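Local structure of biofilm-associated surface protein (Staphylococcus aureus, 7C7U) at residues 262-273 with 285-297. The protein probably acts as a calcium-binding, cell wall-anchored switch that modulates functional amyloid and biofilm formation. Residues are numbered along the deposited sequence; the frame is centred on the assembly and turned at random.
Sequences LPYIEGVELHQY and YDAKNKVADLTID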
loop_
_atom_site.group_PDB
_atom_site.type_symbol
_atom_site.label_atom_id
_atom_site.label_comp_id
_atom_site.label_asym_id
_atom_site.label_seq_id
_atom_site.Cartn_x
_atom_site.Cartn_y
_atom_site.Cartn_z
ATOM N N LEU A 262 -4.611 20.917 -1.222
ATOM C CA LEU A 262 -3.996 22.147 -1.720
ATOM C C LEU A 262 -2.679 22.518 -1.039
ATOM O O LEU A 262 -1.766 22.975 -1.752
ATOM C CB LEU A 262 -5.000 23.299 -1.604
ATOM C CG LEU A 262 -6.289 23.188 -2.423
ATOM C CD1 LEU A 262 -6.926 24.556 -2.531
ATOM C CD2 LEU A 262 -6.043 22.586 -3.804
ATOM N N PRO A 263 -2.505 22.367 0.286
ATOM C CA PRO A 263 -1.185 22.655 0.896
ATOM C C PRO A 263 -0.040 21.798 0.369
ATOM O O PRO A 263 1.133 22.121 0.616
ATOM C CB PRO A 263 -1.416 22.387 2.391
ATOM C CG PRO A 263 -2.877 22.566 2.599
ATOM C CD PRO A 263 -3.529 22.085 1.310
ATOM N N TYR A 264 -0.331 20.693 -0.306
ATOM C CA TYR A 264 0.700 19.790 -0.784
ATOM C C TYR A 264 0.939 19.886 -2.277
ATOM O O TYR A 264 1.762 19.134 -2.802
ATOM C CB TYR A 264 0.337 18.351 -0.412
ATOM C CG TYR A 264 0.049 18.216 1.051
ATOM C CD1 TYR A 264 1.081 18.023 1.952
ATOM C CD2 TYR A 264 -1.244 18.322 1.541
ATOM C CE1 TYR A 264 0.833 17.912 3.302
ATOM C CE2 TYR A 264 -1.504 18.214 2.896
ATOM C CZ TYR A 264 -0.451 18.005 3.768
ATOM O OH TYR A 264 -0.669 17.896 5.111
ATOM N N ILE A 265 0.222 20.747 -2.992
ATOM C CA ILE A 265 0.336 20.806 -4.443
ATOM C C ILE A 265 1.254 21.950 -4.841
ATOM O O ILE A 265 1.021 23.106 -4.471
ATOM C CB ILE A 265 -1.040 20.938 -5.111
ATOM C CG1 ILE A 265 -1.861 19.680 -4.818
ATOM C CG2 ILE A 265 -0.839 21.141 -6.597
ATOM C CD1 ILE A 265 -3.357 19.811 -5.147
ATOM N N GLU A 266 2.287 21.625 -5.611
ATOM C CA GLU A 266 3.160 22.612 -6.234
ATOM C C GLU A 266 2.607 23.092 -7.571
ATOM O O GLU A 266 2.716 24.277 -7.899
ATOM C CB GLU A 266 4.556 22.018 -6.451
ATOM C CG GLU A 266 5.553 22.949 -7.146
ATOM C CD GLU A 266 5.854 24.201 -6.324
ATOM O OE1 GLU A 266 5.014 25.137 -6.311
ATOM O OE2 GLU A 266 6.925 24.230 -5.671
ATOM N N GLY A 267 2.015 22.195 -8.351
ATOM C CA GLY A 267 1.455 22.591 -9.629
ATOM C C GLY A 267 0.419 21.599 -10.103
ATOM O O GLY A 267 0.408 20.434 -9.688
ATOM N N VAL A 268 -0.453 22.078 -10.992
ATOM C CA VAL A 268 -1.536 21.292 -11.579
ATOM C C VAL A 268 -1.420 21.366 -13.093
ATOM O O VAL A 268 -1.287 22.457 -13.654
ATOM C CB VAL A 268 -2.918 21.794 -11.125
ATOM C CG1 VAL A 268 -4.030 20.884 -11.666
ATOM C CG2 VAL A 268 -2.978 21.885 -9.623
ATOM N N GLU A 269 -1.470 20.211 -13.753
ATOM C CA GLU A 269 -1.239 20.125 -15.190
ATOM C C GLU A 269 -2.284 19.238 -15.845
ATOM O O GLU A 269 -2.762 18.271 -15.247
ATOM C CB GLU A 269 0.142 19.538 -15.503
ATOM C CG GLU A 269 1.290 20.201 -14.747
ATOM C CD GLU A 269 2.642 19.590 -15.106
ATOM O OE1 GLU A 269 2.673 18.425 -15.565
ATOM O OE2 GLU A 269 3.668 20.274 -14.922
ATOM N N LEU A 270 -2.573 19.532 -17.110
ATOM C CA LEU A 270 -3.427 18.696 -17.939
ATOM C C LEU A 270 -2.570 17.875 -18.887
ATOM O O LEU A 270 -1.704 18.416 -19.587
ATOM C CB LEU A 270 -4.417 19.553 -18.735
ATOM C CG LEU A 270 -5.461 18.797 -19.549
ATOM C CD1 LEU A 270 -6.474 18.173 -18.607
ATOM C CD2 LEU A 270 -6.160 19.753 -20.524
ATOM N N HIS A 271 -2.825 16.575 -18.927
ATOM C CA HIS A 271 -2.109 15.685 -19.825
ATOM C C HIS A 271 -3.081 15.030 -20.802
ATOM O O HIS A 271 -4.260 14.811 -20.493
ATOM C CB HIS A 271 -1.347 14.609 -19.042
ATOM C CG HIS A 271 -0.128 15.126 -18.352
ATOM N ND1 HIS A 271 1.036 14.392 -18.247
ATOM C CD2 HIS A 271 0.124 16.318 -17.765
ATOM C CE1 HIS A 271 1.946 15.105 -17.610
ATOM N NE2 HIS A 271 1.418 16.273 -17.298
ATOM N N GLN A 272 -2.576 14.714 -21.988
ATOM C CA GLN A 272 -3.375 13.931 -22.911
ATOM C C GLN A 272 -3.233 12.461 -22.561
ATOM O O GLN A 272 -2.177 12.006 -22.117
ATOM C CB GLN A 272 -2.970 14.194 -24.360
ATOM C CG GLN A 272 -3.774 15.330 -24.973
ATOM C CD GLN A 272 -3.761 15.318 -26.491
ATOM O OE1 GLN A 272 -3.096 14.487 -27.107
ATOM N NE2 GLN A 272 -4.514 16.237 -27.103
ATOM N N TYR A 273 -4.313 11.721 -22.755
ATOM C CA TYR A 273 -4.452 10.413 -22.133
ATOM C C TYR A 273 -5.152 9.424 -23.055
ATOM O O TYR A 273 -6.208 9.734 -23.618
ATOM C CB TYR A 273 -5.229 10.566 -20.818
ATOM C CG TYR A 273 -5.275 9.321 -19.975
ATOM C CD1 TYR A 273 -6.340 9.091 -19.116
ATOM C CD2 TYR A 273 -4.229 8.403 -19.998
ATOM C CE1 TYR A 273 -6.400 7.960 -18.348
ATOM C CE2 TYR A 273 -4.268 7.265 -19.214
ATOM C CZ TYR A 273 -5.357 7.050 -18.389
ATOM O OH TYR A 273 -5.421 5.920 -17.608
ATOM N N TYR A 285 2.765 7.542 -16.364
ATOM C CA TYR A 285 3.042 8.964 -16.443
ATOM C C TYR A 285 4.182 9.228 -17.419
ATOM O O TYR A 285 5.169 8.486 -17.471
ATOM C CB TYR A 285 3.382 9.501 -15.053
ATOM C CG TYR A 285 3.953 10.898 -15.029
ATOM C CD1 TYR A 285 3.137 12.003 -15.185
ATOM C CD2 TYR A 285 5.307 11.109 -14.811
ATOM C CE1 TYR A 285 3.657 13.286 -15.146
ATOM C CE2 TYR A 285 5.833 12.383 -14.775
ATOM C CZ TYR A 285 5.003 13.468 -14.940
ATOM O OH TYR A 285 5.521 14.746 -14.902
ATOM N N ASP A 286 4.040 10.295 -18.195
ATOM C CA ASP A 286 5.094 10.736 -19.103
ATOM C C ASP A 286 4.944 12.243 -19.252
ATOM O O ASP A 286 3.958 12.703 -19.839
ATOM C CB ASP A 286 4.986 10.029 -20.452
ATOM C CG ASP A 286 6.066 10.461 -21.434
ATOM O OD1 ASP A 286 7.041 11.116 -21.014
ATOM O OD2 ASP A 286 5.936 10.144 -22.634
ATOM N N ALA A 287 5.907 13.007 -18.726
ATOM C CA ALA A 287 5.816 14.462 -18.802
ATOM C C ALA A 287 5.679 14.971 -20.237
ATOM O O ALA A 287 5.204 16.096 -20.439
ATOM C CB ALA A 287 7.032 15.098 -18.131
ATOM N N LYS A 288 6.047 14.164 -21.238
ATOM C CA LYS A 288 5.852 14.594 -22.615
ATOM C C LYS A 288 4.383 14.691 -22.979
ATOM O O LYS A 288 4.063 15.307 -24.000
ATOM C CB LYS A 288 6.563 13.656 -23.595
ATOM C CG LYS A 288 8.065 13.644 -23.365
ATOM C CD LYS A 288 8.807 12.646 -24.238
ATOM C CE LYS A 288 8.771 13.109 -25.695
ATOM N NZ LYS A 288 9.526 12.215 -26.623
ATOM N N ASN A 289 3.493 14.134 -22.153
ATOM C CA ASN A 289 2.058 14.175 -22.400
ATOM C C ASN A 289 1.404 15.453 -21.896
ATOM O O ASN A 289 0.192 15.612 -22.056
ATOM C CB ASN A 289 1.375 12.965 -21.746
ATOM C CG ASN A 289 1.673 11.656 -22.470
ATOM O OD1 ASN A 289 1.866 11.636 -23.686
ATOM N ND2 ASN A 289 1.687 10.552 -21.725
ATOM N N LYS A 290 2.176 16.374 -21.334
ATOM C CA LYS A 290 1.626 17.617 -20.817
ATOM C C LYS A 290 1.125 18.493 -21.957
ATOM O O LYS A 290 1.823 18.690 -22.954
ATOM C CB LYS A 290 2.691 18.361 -20.013
ATOM C CG LYS A 290 2.207 19.631 -19.334
ATOM C CD LYS A 290 3.353 20.278 -18.547
ATOM C CE LYS A 290 2.991 21.670 -18.091
ATOM N NZ LYS A 290 3.873 22.118 -16.973
ATOM N N VAL A 291 -0.090 19.017 -21.812
ATOM C CA VAL A 291 -0.665 19.919 -22.803
ATOM C C VAL A 291 -1.045 21.282 -22.234
ATOM O O VAL A 291 -1.329 22.201 -23.019
ATOM C CB VAL A 291 -1.881 19.279 -23.512
ATOM C CG1 VAL A 291 -1.440 18.070 -24.338
ATOM C CG2 VAL A 291 -2.967 18.887 -22.506
ATOM N N ALA A 292 -1.081 21.456 -20.914
ATOM C CA ALA A 292 -1.374 22.763 -20.345
ATOM C C ALA A 292 -1.024 22.770 -18.869
ATOM O O ALA A 292 -0.982 21.724 -18.211
ATOM C CB ALA A 292 -2.847 23.158 -20.516
ATOM N N ASP A 293 -0.797 23.980 -18.360
ATOM C CA ASP A 293 -0.824 24.257 -16.933
ATOM C C ASP A 293 -2.238 24.643 -16.534
ATOM O O ASP A 293 -2.920 25.371 -17.262
ATOM C CB ASP A 293 0.146 25.388 -16.582
ATOM C CG ASP A 293 1.589 25.016 -16.861
ATOM O OD1 ASP A 293 2.110 24.123 -16.165
ATOM O OD2 ASP A 293 2.189 25.584 -17.802
ATOM N N LEU A 294 -2.689 24.138 -15.388
ATOM C CA LEU A 294 -4.038 24.403 -14.915
ATOM C C LEU A 294 -4.000 25.269 -13.667
ATOM O O LEU A 294 -3.100 25.146 -12.833
ATOM C CB LEU A 294 -4.789 23.103 -14.605
ATOM C CG LEU A 294 -4.998 22.132 -15.763
ATOM C CD1 LEU A 294 -5.501 20.775 -15.259
ATOM C CD2 LEU A 294 -5.997 22.748 -16.749
ATOM N N THR A 295 -4.996 26.131 -13.530
ATOM C CA THR A 295 -5.150 26.919 -12.320
ATOM C C THR A 295 -6.375 26.444 -11.554
ATOM O O THR A 295 -7.365 25.996 -12.147
ATOM C CB THR A 295 -5.273 28.411 -12.623
ATOM O OG1 THR A 295 -6.619 28.709 -12.994
ATOM C CG2 THR A 295 -4.333 28.809 -13.749
ATOM N N ILE A 296 -6.286 26.540 -10.224
ATOM C CA ILE A 296 -7.362 26.193 -9.304
ATOM C C ILE A 296 -7.604 27.382 -8.389
ATOM O O ILE A 296 -6.686 28.156 -8.103
ATOM C CB ILE A 296 -7.021 24.932 -8.479
ATOM C CG1 ILE A 296 -5.545 24.960 -8.072
ATOM C CG2 ILE A 296 -7.333 23.662 -9.253
ATOM C CD1 ILE A 296 -5.195 24.007 -6.966
ATOM N N ASP A 297 -8.846 27.536 -7.933
ATOM C CA ASP A 297 -9.155 28.615 -7.005
ATOM C C ASP A 297 -8.945 28.117 -5.573
ATOM O O ASP A 297 -8.448 27.008 -5.350
ATOM C CB ASP A 297 -10.560 29.179 -7.263
ATOM C CG ASP A 297 -11.682 28.191 -6.967
ATOM O OD1 ASP A 297 -11.460 27.163 -6.298
ATOM O OD2 ASP A 297 -12.819 28.445 -7.424
HETATM O O HOH W 1 -0.906 25.097 -11.256
HETATM O O HOH W 2 1.473 23.756 -13.659
HETATM O O HOH W 3 1.231 11.491 -18.380
#
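Lys290 reaches across the antiparallel strand pair to Glu269, its NZ 2.8 Å from Glu269 OE2 and well above the carboxylate plane, while the same NZ forms a second salt bridge to Asp293 OD1 on its own strand. The other Glu269 oxygen, OE1, accepts a straight hydrogen bond from His271 NE2 at 3.0 Å. OE1 lies nearly in the imidazole plane; NE2 meets it on the anti side of the carboxylate. Lys290 runs fully extended, CG anti to the backbone N (chi1 -176°), and its CB rests over the face of the His271 ring as a CH-pi contact. Water joins His271 ND1 to Asp286 N. On the opposite face, Leu294 CD1 packs 3.8 Å from Leu270 CB; beyond the paired strands, Ile296 CD1 touches Leu262 CD2. The register shifts through a classic beta bulge, where Val291 and Ala292 are both opposite Leu270, whose O takes a 2.8 Å bond from Val291 N and a weak one from Ala292 N. Strand 323-331 pairs with the far side of 265-272, and 290-294 is an edge strand of this five-stranded sheet. One ammonium shared by two carboxylates, with Lys330 a weak second partner of Glu269, probably offsets their repulsion and helps hold Glu269, whose hydrogen bond should limit imidazole rotation.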